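Local coordinates for CDP-glucose-4,6-dehydratase (Yersinia pseudotuberculosis, PDB 1RKX), which catalyses the NAD-dependent conversion of CDP-D-glucose to CDP-4-keto-6-deoxy-D-glucose as a member of the short-chain dehydrogenase/reductase superfamily, at residues Ser5-Lys10 against Ile83-Ala88; Pro91-Ser96 against Asp155-Ser160; Ala126-Thr131 against Leu244-Leu249. All coordinates share one frame; numbering follows the deposited sequence.

Contact 1 (Ser5-Lys10 against Ile83-Ala88); sequences SFWQGK and IVFHMA. With NAD (nicotinamide-adenine-dinucleotide), chain G.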
loop_
_atom_site.group_PDB
_atom_site.type_symbol
_atom_site.label_atom_id
_atom_site.label_comp_id
_atom_site.label_asym_id
_atom_site.label_seq_id
_atom_site.Cartn_x
_atom_site.Cartn_y
_atom_site.Cartn_z
ATOM N N SER C 5 -30.981 26.554 11.301
ATOM C CA SER C 5 -30.665 27.940 11.616
ATOM C C SER C 5 -29.493 28.448 10.781
ATOM O O SER C 5 -29.547 29.548 10.230
ATOM C CB SER C 5 -30.332 28.071 13.107
ATOM O OG SER C 5 -29.895 29.380 13.428
ATOM N N PHE C 6 -28.443 27.634 10.694
ATOM C CA PHE C 6 -27.233 27.971 9.940
ATOM C C PHE C 6 -27.496 28.367 8.490
ATOM O O PHE C 6 -26.920 29.328 7.989
ATOM C CB PHE C 6 -26.264 26.782 9.951
ATOM C CG PHE C 6 -25.076 26.952 9.036
ATOM C CD1 PHE C 6 -23.964 27.685 9.442
ATOM C CD2 PHE C 6 -25.082 26.395 7.758
ATOM C CE1 PHE C 6 -22.874 27.861 8.590
ATOM C CE2 PHE C 6 -23.995 26.567 6.897
ATOM C CZ PHE C 6 -22.890 27.300 7.314
ATOM N N TRP C 7 -28.362 27.616 7.819
ATOM C CA TRP C 7 -28.663 27.866 6.418
ATOM C C TRP C 7 -29.491 29.103 6.118
ATOM O O TRP C 7 -29.482 29.603 4.991
ATOM C CB TRP C 7 -29.319 26.627 5.812
ATOM C CG TRP C 7 -28.375 25.478 5.825
ATOM C CD1 TRP C 7 -28.284 24.490 6.771
ATOM C CD2 TRP C 7 -27.283 25.270 4.923
ATOM N NE1 TRP C 7 -27.196 23.688 6.514
ATOM C CE2 TRP C 7 -26.565 24.145 5.385
ATOM C CE3 TRP C 7 -26.838 25.934 3.768
ATOM C CZ2 TRP C 7 -25.422 23.664 4.732
ATOM C CZ3 TRP C 7 -25.698 25.454 3.120
ATOM C CH2 TRP C 7 -25.006 24.330 3.606
ATOM N N GLN C 8 -30.191 29.608 7.124
ATOM C CA GLN C 8 -31.021 30.791 6.937
ATOM C C GLN C 8 -30.214 31.965 6.383
ATOM O O GLN C 8 -29.265 32.431 7.009
ATOM C CB GLN C 8 -31.668 31.193 8.266
ATOM C CG GLN C 8 -32.729 32.274 8.137
ATOM C CD GLN C 8 -33.909 31.833 7.287
ATOM O OE1 GLN C 8 -34.519 30.794 7.543
ATOM N NE2 GLN C 8 -34.240 32.627 6.273
ATOM N N GLY C 9 -30.595 32.431 5.197
ATOM C CA GLY C 9 -29.911 33.562 4.592
ATOM C C GLY C 9 -28.570 33.310 3.917
ATOM O O GLY C 9 -27.978 34.245 3.377
ATOM N N LYS C 10 -28.072 32.076 3.949
ATOM C CA LYS C 10 -26.790 31.775 3.308
ATOM C C LYS C 10 -26.936 31.808 1.793
ATOM O O LYS C 10 -27.928 31.321 1.247
ATOM C CB LYS C 10 -26.279 30.393 3.731
ATOM C CG LYS C 10 -25.815 30.290 5.178
ATOM C CD LYS C 10 -24.577 31.134 5.426
ATOM C CE LYS C 10 -24.031 30.935 6.830
ATOM N NZ LYS C 10 -25.028 31.315 7.882
ATOM N N ILE C 83 -21.202 29.644 -0.181
ATOM C CA ILE C 83 -21.138 28.191 -0.228
ATOM C C ILE C 83 -21.463 27.700 -1.633
ATOM O O ILE C 83 -22.416 28.169 -2.266
ATOM C CB ILE C 83 -22.139 27.562 0.766
ATOM C CG1 ILE C 83 -21.844 28.053 2.186
ATOM C CG2 ILE C 83 -22.037 26.036 0.715
ATOM C CD1 ILE C 83 -22.870 27.609 3.220
ATOM N N VAL C 84 -20.673 26.745 -2.113
ATOM C CA VAL C 84 -20.875 26.195 -3.441
ATOM C C VAL C 84 -20.932 24.669 -3.437
ATOM O O VAL C 84 -20.100 24.012 -2.815
ATOM C CB VAL C 84 -19.736 26.606 -4.399
ATOM C CG1 VAL C 84 -19.944 25.936 -5.758
ATOM C CG2 VAL C 84 -19.689 28.123 -4.545
ATOM N N PHE C 85 -21.924 24.121 -4.127
ATOM C CA PHE C 85 -22.070 22.676 -4.280
ATOM C C PHE C 85 -21.970 22.417 -5.778
ATOM O O PHE C 85 -22.826 22.868 -6.550
ATOM C CB PHE C 85 -23.433 22.185 -3.785
ATOM C CG PHE C 85 -23.582 22.190 -2.290
ATOM C CD1 PHE C 85 -24.168 23.274 -1.640
ATOM C CD2 PHE C 85 -23.157 21.100 -1.531
ATOM C CE1 PHE C 85 -24.334 23.270 -0.249
ATOM C CE2 PHE C 85 -23.316 21.082 -0.139
ATOM C CZ PHE C 85 -23.908 22.172 0.503
ATOM N N HIS C 86 -20.924 21.710 -6.197
ATOM C CA HIS C 86 -20.740 21.411 -7.610
ATOM C C HIS C 86 -21.251 20.011 -7.918
ATOM O O HIS C 86 -20.588 19.019 -7.612
ATOM C CB HIS C 86 -19.257 21.542 -7.983
ATOM C CG HIS C 86 -18.947 21.187 -9.408
ATOM N ND1 HIS C 86 -19.676 21.671 -10.474
ATOM C CD2 HIS C 86 -17.979 20.404 -9.940
ATOM C CE1 HIS C 86 -19.173 21.198 -11.601
ATOM N NE2 HIS C 86 -18.140 20.427 -11.305
ATOM N N MET C 87 -22.439 19.934 -8.515
ATOM C CA MET C 87 -23.022 18.648 -8.857
ATOM C C MET C 87 -23.222 18.425 -10.348
ATOM O O MET C 87 -23.604 17.333 -10.762
ATOM C CB MET C 87 -24.351 18.453 -8.127
ATOM C CG MET C 87 -24.174 18.210 -6.640
ATOM S SD MET C 87 -25.593 17.409 -5.876
ATOM C CE MET C 87 -26.593 18.807 -5.551
ATOM N N ALA C 88 -22.969 19.450 -11.154
ATOM C CA ALA C 88 -23.133 19.323 -12.596
ATOM C C ALA C 88 -22.049 18.415 -13.173
ATOM O O ALA C 88 -20.863 18.565 -12.868
ATOM C CB ALA C 88 -23.076 20.696 -13.264
HETATM P PA NAD G . -28.609 14.076 -13.248
HETATM O O1A NAD G . -28.342 13.727 -14.660
HETATM O O2A NAD G . -30.018 13.988 -12.783
HETATM O O5B NAD G . -28.077 15.558 -12.921
HETATM C C5B NAD G . -26.920 16.059 -13.634
HETATM C C4B NAD G . -26.909 17.588 -13.652
HETATM O O4B NAD G . -25.716 17.882 -14.414
HETATM C C3B NAD G . -28.067 18.182 -14.440
HETATM O O3B NAD G . -28.644 19.221 -13.624
HETATM C C2B NAD G . -27.391 18.676 -15.705
HETATM O O2B NAD G . -28.095 19.777 -16.345
HETATM C C1B NAD G . -26.009 19.004 -15.203
HETATM N N9A NAD G . -25.031 19.092 -16.276
HETATM C C8A NAD G . -24.515 18.072 -17.031
HETATM N N7A NAD G . -23.643 18.480 -17.950
HETATM C C5A NAD G . -23.596 19.850 -17.776
HETATM C C6A NAD G . -22.863 20.854 -18.446
HETATM N N6A NAD G . -22.018 20.672 -19.439
HETATM N N1A NAD G . -23.041 22.148 -18.031
HETATM C C2A NAD G . -23.917 22.374 -16.999
HETATM N N3A NAD G . -24.648 21.526 -16.307
HETATM C C4A NAD G . -24.443 20.254 -16.747
HETATM O O3 NAD G . -27.683 13.200 -12.348
HETATM P PN NAD G . -27.545 13.103 -10.720
HETATM O O1N NAD G . -27.941 11.727 -10.404
HETATM O O2N NAD G . -28.434 14.127 -10.116
HETATM O O5D NAD G . -25.991 13.295 -10.490
HETATM C C5D NAD G . -25.583 14.435 -9.725
HETATM C C4D NAD G . -24.079 14.417 -9.533
HETATM O O4D NAD G . -23.822 13.236 -8.702
HETATM C C3D NAD G . -23.181 14.225 -10.755
HETATM O O3D NAD G . -21.924 14.882 -10.495
HETATM C C2D NAD G . -23.013 12.712 -10.796
HETATM O O2D NAD G . -21.844 12.355 -11.552
HETATM C C1D NAD G . -22.876 12.401 -9.329
HETATM N N1N NAD G . -23.148 10.998 -9.035
HETATM C C2N NAD G . -24.448 10.466 -9.007
HETATM C C3N NAD G . -24.691 9.042 -8.615
HETATM C C7N NAD G . -26.089 8.578 -8.557
HETATM O O7N NAD G . -26.271 7.402 -8.207
HETATM N N7N NAD G . -27.147 9.360 -8.857
HETATM C C4N NAD G . -23.499 8.137 -8.396
HETATM C C5N NAD G . -22.193 8.857 -8.492
HETATM C C6N NAD G . -22.040 10.135 -8.772
#

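Contact 2 (Pro91-Ser96 against Asp155-Ser160); sequences PLVRLS and DPYSNS. With NAD (nicotinamide-adenine-dinucleotide), chain G.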
loop_
_atom_site.group_PDB
_atom_site.type_symbol
_atom_site.label_atom_id
_atom_site.label_comp_id
_atom_site.label_asym_id
_atom_site.label_seq_id
_atom_site.Cartn_x
_atom_site.Cartn_y
_atom_site.Cartn_z
ATOM N N PRO C 91 -23.060 12.346 -15.893
ATOM C CA PRO C 91 -23.088 11.228 -14.948
ATOM C C PRO C 91 -23.273 9.802 -15.432
ATOM O O PRO C 91 -23.295 8.892 -14.607
ATOM C CB PRO C 91 -24.228 11.628 -14.034
ATOM C CG PRO C 91 -25.251 12.068 -15.061
ATOM C CD PRO C 91 -24.418 12.896 -16.065
ATOM N N LEU C 92 -23.408 9.593 -16.739
ATOM C CA LEU C 92 -23.646 8.248 -17.255
ATOM C C LEU C 92 -22.432 7.509 -17.811
ATOM O O LEU C 92 -21.727 8.017 -18.688
ATOM C CB LEU C 92 -24.733 8.310 -18.329
ATOM C CG LEU C 92 -26.038 9.001 -17.922
ATOM C CD1 LEU C 92 -26.996 9.001 -19.103
ATOM C CD2 LEU C 92 -26.653 8.286 -16.725
ATOM N N VAL C 93 -22.206 6.294 -17.318
ATOM C CA VAL C 93 -21.085 5.482 -17.775
ATOM C C VAL C 93 -21.305 5.097 -19.237
ATOM O O VAL C 93 -20.421 5.267 -20.080
ATOM C CB VAL C 93 -20.939 4.185 -16.928
ATOM C CG1 VAL C 93 -19.903 3.264 -17.552
ATOM C CG2 VAL C 93 -20.523 4.530 -15.507
ATOM N N ARG C 94 -22.494 4.576 -19.528
ATOM C CA ARG C 94 -22.838 4.159 -20.881
ATOM C C ARG C 94 -22.514 5.250 -21.889
ATOM O O ARG C 94 -21.775 5.029 -22.846
ATOM C CB ARG C 94 -24.325 3.829 -20.957
ATOM C CG ARG C 94 -24.833 3.531 -22.353
ATOM C CD ARG C 94 -26.343 3.548 -22.344
ATOM N NE ARG C 94 -26.851 2.728 -21.252
ATOM C CZ ARG C 94 -28.073 2.826 -20.744
ATOM N NH1 ARG C 94 -28.930 3.717 -21.226
ATOM N NH2 ARG C 94 -28.430 2.035 -19.743
ATOM N N LEU C 95 -23.069 6.433 -21.670
ATOM C CA LEU C 95 -22.833 7.542 -22.577
ATOM C C LEU C 95 -21.354 7.912 -22.719
ATOM O O LEU C 95 -20.914 8.290 -23.810
ATOM C CB LEU C 95 -23.621 8.772 -22.129
ATOM C CG LEU C 95 -23.562 9.946 -23.112
ATOM C CD1 LEU C 95 -24.163 9.512 -24.453
ATOM C CD2 LEU C 95 -24.311 11.143 -22.542
ATOM N N SER C 96 -20.592 7.801 -21.631
ATOM C CA SER C 96 -19.173 8.155 -21.667
ATOM C C SER C 96 -18.402 7.313 -22.681
ATOM O O SER C 96 -17.345 7.723 -23.161
ATOM C CB SER C 96 -18.532 8.010 -20.279
ATOM O OG SER C 96 -18.318 6.652 -19.924
ATOM N N ASP C 155 -13.854 3.175 -17.177
ATOM C CA ASP C 155 -14.571 3.876 -18.234
ATOM C C ASP C 155 -14.309 5.379 -18.135
ATOM O O ASP C 155 -13.882 5.876 -17.090
ATOM C CB ASP C 155 -16.067 3.626 -18.088
ATOM C CG ASP C 155 -16.588 4.097 -16.751
ATOM O OD1 ASP C 155 -16.385 3.374 -15.754
ATOM O OD2 ASP C 155 -17.171 5.199 -16.695
ATOM N N PRO C 156 -14.575 6.122 -19.222
ATOM C CA PRO C 156 -14.363 7.573 -19.253
ATOM C C PRO C 156 -15.065 8.339 -18.127
ATOM O O PRO C 156 -14.500 9.291 -17.578
ATOM C CB PRO C 156 -14.872 7.963 -20.635
ATOM C CG PRO C 156 -14.500 6.751 -21.460
ATOM C CD PRO C 156 -14.930 5.616 -20.562
ATOM N N TYR C 157 -16.285 7.931 -17.785
ATOM C CA TYR C 157 -17.020 8.604 -16.715
ATOM C C TYR C 157 -16.289 8.435 -15.381
ATOM O O TYR C 157 -15.942 9.424 -14.722
ATOM C CB TYR C 157 -18.441 8.044 -16.580
ATOM C CG TYR C 157 -19.046 8.312 -15.219
ATOM C CD1 TYR C 157 -19.502 9.583 -14.869
ATOM C CD2 TYR C 157 -19.101 7.303 -14.254
ATOM C CE1 TYR C 157 -19.995 9.846 -13.588
ATOM C CE2 TYR C 157 -19.588 7.553 -12.972
ATOM C CZ TYR C 157 -20.032 8.824 -12.646
ATOM O OH TYR C 157 -20.498 9.064 -11.376
ATOM N N SER C 158 -16.068 7.183 -14.986
ATOM C CA SER C 158 -15.383 6.888 -13.732
ATOM C C SER C 158 -14.027 7.583 -13.706
ATOM O O SER C 158 -13.665 8.239 -12.724
ATOM C CB SER C 158 -15.188 5.371 -13.569
ATOM O OG SER C 158 -16.433 4.698 -13.528
ATOM N N ASN C 159 -13.290 7.459 -14.803
ATOM C CA ASN C 159 -11.965 8.055 -14.887
ATOM C C ASN C 159 -12.000 9.584 -14.815
ATOM O O ASN C 159 -11.122 10.202 -14.199
ATOM C CB ASN C 159 -11.268 7.591 -16.171
ATOM C CG ASN C 159 -9.784 7.900 -16.167
ATOM O OD1 ASN C 159 -9.348 8.926 -16.695
ATOM N ND2 ASN C 159 -9.000 7.016 -15.554
ATOM N N SER C 160 -13.009 10.198 -15.431
ATOM C CA SER C 160 -13.118 11.653 -15.402
ATOM C C SER C 160 -13.352 12.114 -13.967
ATOM O O SER C 160 -12.928 13.207 -13.590
ATOM C CB SER C 160 -14.254 12.147 -16.308
ATOM O OG SER C 160 -15.533 11.890 -15.764
HETATM P PA NAD G . -28.609 14.076 -13.248
HETATM O O1A NAD G . -28.342 13.727 -14.660
HETATM O O2A NAD G . -30.018 13.988 -12.783
HETATM O O5B NAD G . -28.077 15.558 -12.921
HETATM C C5B NAD G . -26.920 16.059 -13.634
HETATM C C4B NAD G . -26.909 17.588 -13.652
HETATM O O4B NAD G . -25.716 17.882 -14.414
HETATM C C3B NAD G . -28.067 18.182 -14.440
HETATM O O3B NAD G . -28.644 19.221 -13.624
HETATM C C2B NAD G . -27.391 18.676 -15.705
HETATM O O2B NAD G . -28.095 19.777 -16.345
HETATM C C1B NAD G . -26.009 19.004 -15.203
HETATM N N9A NAD G . -25.031 19.092 -16.276
HETATM C C8A NAD G . -24.515 18.072 -17.031
HETATM N N7A NAD G . -23.643 18.480 -17.950
HETATM C C5A NAD G . -23.596 19.850 -17.776
HETATM C C6A NAD G . -22.863 20.854 -18.446
HETATM N N6A NAD G . -22.018 20.672 -19.439
HETATM N N1A NAD G . -23.041 22.148 -18.031
HETATM C C2A NAD G . -23.917 22.374 -16.999
HETATM N N3A NAD G . -24.648 21.526 -16.307
HETATM C C4A NAD G . -24.443 20.254 -16.747
HETATM O O3 NAD G . -27.683 13.200 -12.348
HETATM P PN NAD G . -27.545 13.103 -10.720
HETATM O O1N NAD G . -27.941 11.727 -10.404
HETATM O O2N NAD G . -28.434 14.127 -10.116
HETATM O O5D NAD G . -25.991 13.295 -10.490
HETATM C C5D NAD G . -25.583 14.435 -9.725
HETATM C C4D NAD G . -24.079 14.417 -9.533
HETATM O O4D NAD G . -23.822 13.236 -8.702
HETATM C C3D NAD G . -23.181 14.225 -10.755
HETATM O O3D NAD G . -21.924 14.882 -10.495
HETATM C C2D NAD G . -23.013 12.712 -10.796
HETATM O O2D NAD G . -21.844 12.355 -11.552
HETATM C C1D NAD G . -22.876 12.401 -9.329
HETATM N N1N NAD G . -23.148 10.998 -9.035
HETATM C C2N NAD G . -24.448 10.466 -9.007
HETATM C C3N NAD G . -24.691 9.042 -8.615
HETATM C C7N NAD G . -26.089 8.578 -8.557
HETATM O O7N NAD G . -26.271 7.402 -8.207
HETATM N N7N NAD G . -27.147 9.360 -8.857
HETATM C C4N NAD G . -23.499 8.137 -8.396
HETATM C C5N NAD G . -22.193 8.857 -8.492
HETATM C C6N NAD G . -22.040 10.135 -8.772
HETATM O O HOH W 1 -22.883 9.684 -11.967
#

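Contact 3 (Ala126-Thr131 against Leu244-Leu249); sequences AVVNIT and LLAQKL. With NAD (nicotinamide-adenine-dinucleotide), chain G.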
loop_
_atom_site.group_PDB
_atom_site.type_symbol
_atom_site.label_atom_id
_atom_site.label_comp_id
_atom_site.label_asym_id
_atom_site.label_seq_id
_atom_site.Cartn_x
_atom_site.Cartn_y
_atom_site.Cartn_z
ATOM N N ALA C 126 -17.048 27.826 1.684
ATOM C CA ALA C 126 -17.096 26.370 1.586
ATOM C C ALA C 126 -17.432 25.882 0.187
ATOM O O ALA C 126 -18.373 26.362 -0.448
ATOM C CB ALA C 126 -18.110 25.811 2.582
ATOM N N VAL C 127 -16.653 24.916 -0.290
ATOM C CA VAL C 127 -16.874 24.341 -1.606
ATOM C C VAL C 127 -16.978 22.827 -1.451
ATOM O O VAL C 127 -16.075 22.178 -0.909
ATOM C CB VAL C 127 -15.710 24.661 -2.577
ATOM C CG1 VAL C 127 -15.998 24.052 -3.961
ATOM C CG2 VAL C 127 -15.521 26.167 -2.691
ATOM N N VAL C 128 -18.089 22.271 -1.913
ATOM C CA VAL C 128 -18.305 20.841 -1.844
ATOM C C VAL C 128 -18.449 20.337 -3.270
ATOM O O VAL C 128 -19.462 20.569 -3.932
ATOM C CB VAL C 128 -19.571 20.497 -1.042
ATOM C CG1 VAL C 128 -19.847 18.997 -1.128
ATOM C CG2 VAL C 128 -19.382 20.906 0.414
ATOM N N ASN C 129 -17.413 19.659 -3.740
ATOM C CA ASN C 129 -17.406 19.136 -5.091
ATOM C C ASN C 129 -17.820 17.671 -5.123
ATOM O O ASN C 129 -17.125 16.806 -4.596
ATOM C CB ASN C 129 -16.012 19.312 -5.699
ATOM C CG ASN C 129 -15.878 18.628 -7.036
ATOM O OD1 ASN C 129 -16.868 18.426 -7.739
ATOM N ND2 ASN C 129 -14.648 18.278 -7.406
ATOM N N ILE C 130 -18.961 17.407 -5.744
ATOM C CA ILE C 130 -19.478 16.054 -5.871
ATOM C C ILE C 130 -18.766 15.342 -7.017
ATOM O O ILE C 130 -18.860 15.748 -8.182
ATOM C CB ILE C 130 -21.000 16.045 -6.167
ATOM C CG1 ILE C 130 -21.788 16.404 -4.906
ATOM C CG2 ILE C 130 -21.436 14.669 -6.661
ATOM C CD1 ILE C 130 -21.541 17.808 -4.402
ATOM N N THR C 131 -18.042 14.282 -6.684
ATOM C CA THR C 131 -17.350 13.521 -7.713
ATOM C C THR C 131 -18.136 12.228 -7.912
ATOM O O THR C 131 -19.190 12.246 -8.556
ATOM C CB THR C 131 -15.872 13.258 -7.312
ATOM O OG1 THR C 131 -15.811 12.566 -6.061
ATOM C CG2 THR C 131 -15.130 14.582 -7.191
ATOM N N LEU C 244 -23.963 18.643 6.089
ATOM C CA LEU C 244 -23.212 18.617 7.338
ATOM C C LEU C 244 -21.773 19.049 7.090
ATOM O O LEU C 244 -21.207 19.837 7.849
ATOM C CB LEU C 244 -23.234 17.204 7.929
ATOM C CG LEU C 244 -22.466 16.989 9.231
ATOM C CD1 LEU C 244 -23.063 17.868 10.332
ATOM C CD2 LEU C 244 -22.541 15.516 9.622
ATOM N N LEU C 245 -21.178 18.526 6.024
ATOM C CA LEU C 245 -19.808 18.874 5.674
ATOM C C LEU C 245 -19.687 20.358 5.333
ATOM O O LEU C 245 -18.739 21.018 5.754
ATOM C CB LEU C 245 -19.335 18.042 4.476
ATOM C CG LEU C 245 -17.949 18.380 3.915
ATOM C CD1 LEU C 245 -16.885 18.167 4.976
ATOM C CD2 LEU C 245 -17.672 17.509 2.690
ATOM N N ALA C 246 -20.644 20.873 4.564
ATOM C CA ALA C 246 -20.626 22.279 4.174
ATOM C C ALA C 246 -20.608 23.174 5.407
ATOM O O ALA C 246 -19.860 24.151 5.471
ATOM C CB ALA C 246 -21.844 22.602 3.320
ATOM N N GLN C 247 -21.445 22.839 6.380
ATOM C CA GLN C 247 -21.520 23.634 7.595
ATOM C C GLN C 247 -20.174 23.641 8.306
ATOM O O GLN C 247 -19.703 24.688 8.743
ATOM C CB GLN C 247 -22.603 23.084 8.528
ATOM C CG GLN C 247 -23.097 24.119 9.520
ATOM C CD GLN C 247 -24.074 23.552 10.524
ATOM O OE1 GLN C 247 -24.897 22.693 10.193
ATOM N NE2 GLN C 247 -24.001 24.040 11.758
ATOM N N LYS C 248 -19.547 22.473 8.407
ATOM C CA LYS C 248 -18.258 22.374 9.072
ATOM C C LYS C 248 -17.156 23.108 8.319
ATOM O O LYS C 248 -16.311 23.748 8.934
ATOM C CB LYS C 248 -17.876 20.908 9.289
ATOM C CG LYS C 248 -18.639 20.260 10.430
ATOM C CD LYS C 248 -18.065 18.906 10.787
ATOM C CE LYS C 248 -18.664 18.376 12.082
ATOM N NZ LYS C 248 -20.140 18.210 11.996
ATOM N N LEU C 249 -17.161 23.013 6.992
ATOM C CA LEU C 249 -16.164 23.712 6.186
ATOM C C LEU C 249 -16.316 25.216 6.412
ATOM O O LEU C 249 -15.331 25.949 6.499
ATOM C CB LEU C 249 -16.370 23.405 4.698
ATOM C CG LEU C 249 -15.973 22.008 4.208
ATOM C CD1 LEU C 249 -16.577 21.760 2.830
ATOM C CD2 LEU C 249 -14.463 21.883 4.183
HETATM P PA NAD G . -28.609 14.076 -13.248
HETATM O O1A NAD G . -28.342 13.727 -14.660
HETATM O O2A NAD G . -30.018 13.988 -12.783
HETATM O O5B NAD G . -28.077 15.558 -12.921
HETATM C C5B NAD G . -26.920 16.059 -13.634
HETATM C C4B NAD G . -26.909 17.588 -13.652
HETATM O O4B NAD G . -25.716 17.882 -14.414
HETATM C C3B NAD G . -28.067 18.182 -14.440
HETATM O O3B NAD G . -28.644 19.221 -13.624
HETATM C C2B NAD G . -27.391 18.676 -15.705
HETATM O O2B NAD G . -28.095 19.777 -16.345
HETATM C C1B NAD G . -26.009 19.004 -15.203
HETATM N N9A NAD G . -25.031 19.092 -16.276
HETATM C C8A NAD G . -24.515 18.072 -17.031
HETATM N N7A NAD G . -23.643 18.480 -17.950
HETATM C C5A NAD G . -23.596 19.850 -17.776
HETATM C C6A NAD G . -22.863 20.854 -18.446
HETATM N N6A NAD G . -22.018 20.672 -19.439
HETATM N N1A NAD G . -23.041 22.148 -18.031
HETATM C C2A NAD G . -23.917 22.374 -16.999
HETATM N N3A NAD G . -24.648 21.526 -16.307
HETATM C C4A NAD G . -24.443 20.254 -16.747
HETATM O O3 NAD G . -27.683 13.200 -12.348
HETATM P PN NAD G . -27.545 13.103 -10.720
HETATM O O1N NAD G . -27.941 11.727 -10.404
HETATM O O2N NAD G . -28.434 14.127 -10.116
HETATM O O5D NAD G . -25.991 13.295 -10.490
HETATM C C5D NAD G . -25.583 14.435 -9.725
HETATM C C4D NAD G . -24.079 14.417 -9.533
HETATM O O4D NAD G . -23.822 13.236 -8.702
HETATM C C3D NAD G . -23.181 14.225 -10.755
HETATM O O3D NAD G . -21.924 14.882 -10.495
HETATM C C2D NAD G . -23.013 12.712 -10.796
HETATM O O2D NAD G . -21.844 12.355 -11.552
HETATM C C1D NAD G . -22.876 12.401 -9.329
HETATM N N1N NAD G . -23.148 10.998 -9.035
HETATM C C2N NAD G . -24.448 10.466 -9.007
HETATM C C3N NAD G . -24.691 9.042 -8.615
HETATM C C7N NAD G . -26.089 8.578 -8.557
HETATM O O7N NAD G . -26.271 7.402 -8.207
HETATM N N7N NAD G . -27.147 9.360 -8.857
HETATM C C4N NAD G . -23.499 8.137 -8.396
HETATM C C5N NAD G . -22.193 8.857 -8.492
HETATM C C6N NAD G . -22.040 10.135 -8.772
#

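Contact 1 (Ser5-Lys10 against Ile83-Ala88)
The turn W7-K10 brings K10 up to I83, their CA atoms 7.6 Å apart, where the N-terminal lead-in meets the start of a central strand of the Rossmann fold. That turn is a beta turn of type II, closed by K10 N on W7 O, with G9 at positive phi, and it comes straight off the weakly bonded helix at 4-7. Segment 83-88 runs as strand 83-86 and then leaves the sheet for the dinucleotide. Across the gap the grip is wholly apolar. The I83 CD1 methyl does most of the touching: it meets W7 CZ3 at 3.6 Å and, from the other aromatic, F6 CE2 at 4.0 Å. I83 keeps CD1 extended (chi2 174°), which carries the methyl out to both rings. Deeper in, W7 CH2 lies in the plane of the F85 ring at its edge, 3.9 Å from F85 CZ. F6 also lays CD2 over one face of the W7 indole, offset toward the rim. L29 of helix 20-31 and A246 of helix 236-251 also touch W7. At the far end of the strand, NAD O3D donates to M87 O at 3.0 Å. The K10 chain folds over F6, CE above one face of its ring, and K10 NZ donates to F6 O at 2.7 Å, in the carbonyl plane.

Contact 2 (Pro91-Ser96 against Asp155-Ser160)
Y157, in the first turn of helix 156-175, reaches past P91 to the nicotinamide end of NAD, the place held by the tyrosine of the Tyr-x-x-x-Lys motif in short-chain dehydrogenases; K161, four residues on, binds NAD. Y157 CB starts against S96, 3.6 Å from S96 OG. With CG anti to the backbone N (chi1 159°), the ring runs beneath segment 91-96, with V93 and P91 on the same side of its plane. Y157 CD2 meets V93 CG2 at 3.4 Å, a tight apolar touch, while P91 O sits over one face, offset toward the rim, 3.6 Å from Y157 CE1. CZ leads to the hydroxyl, and there Y157 OH lies 3.2 Å from NAD C6N. A water 2.5 Å from Y157 OH also takes in NAD O2D and donates to P91 O. Y157 OH is held by S132 OG and this water, close against the nicotinamide, consistent with a catalytic role as in relatives.

At the root of the helix D155 is the N-cap: its OD2 takes S158 N from above the carboxylate plane, nearly straight at 171°, and OD1 takes S158 OG. S96 OG donates to V93 O and accepts a weak bond from Y157 N, a weak link between helix 93-98 and the start of helix 156-175. V93 CG1 and CG2 cover D155 OD2. Helix 93-98 packs against the N-terminal end of helix 156-175, with T103 and P100 of helix 100-121 alongside, and S174 of a neighbouring subunit packing on P156.

Contact 3 (Ala126-Thr131 against Leu244-Leu249)
L245 is the first residue of segment 244-249, part of helix 236-251, to reach the strand, its CD2 standing 4.4 Å from V128 CG2, a loose touch at the edge of the contact. One residue on, A246 offers its CB to the same V128 methyl at 4.2 Å, and its carbonyl O lies 3.8 Å from A126 CB. Q247 points away from the strand and the end of K248 leads off, and the chain comes back to the sheet with L249. L249 CA is 5.4 Å from A126 CA, the nearest such pair, and here the packing is closest: L249 CB sits 3.6 Å from A126 CB. From there the leucine reaches on along the strand: with CG anti to the carbonyl carbon (chi1 -73°), L249 CD1 arrives 3.8 Å from V128 CG2 and the same distance from V127 O. V128 CG2 is thus the common meeting point of L245, A246 and L249, and methyls alone meet there.

The helix runs roughly antiparallel to strand 126-130, at 149° between the short segments' axes, which pass 7.7 Å apart, as expected of a helix laid on the face of a parallel Rossmann sheet. Further along the strand, I130 CG2 reaches NAD O4D at 3.5 Å. Helix 236-251 spans neighbouring strands: L245 also touches V191 and L249 touches A187 of strand 187-192, while A246 reaches F85 of strand 83-86.

How the contacts relate
From the N terminus, contact 1 closes first, bringing the opening helix and turn back onto strand 83-86 after the first Rossmann strands and helices. Directly downstream of that strand, segment 91-96 opens contact 2, which closes only at helix 156-175. Contact 3 opens in between, at strand 126-130, and closes much later at helix 236-251, so contacts 2 and 3 cross while contact 1 precedes both. Contacts 1 and 3 sit side by side, their centres about 9 Å apart, because strands 83-86 and 126-130 are neighbours in the sheet: V84 N and O pair with A126 O and V128 N. Contact 2 lies beyond the chain's centre, yet all three reach NAD.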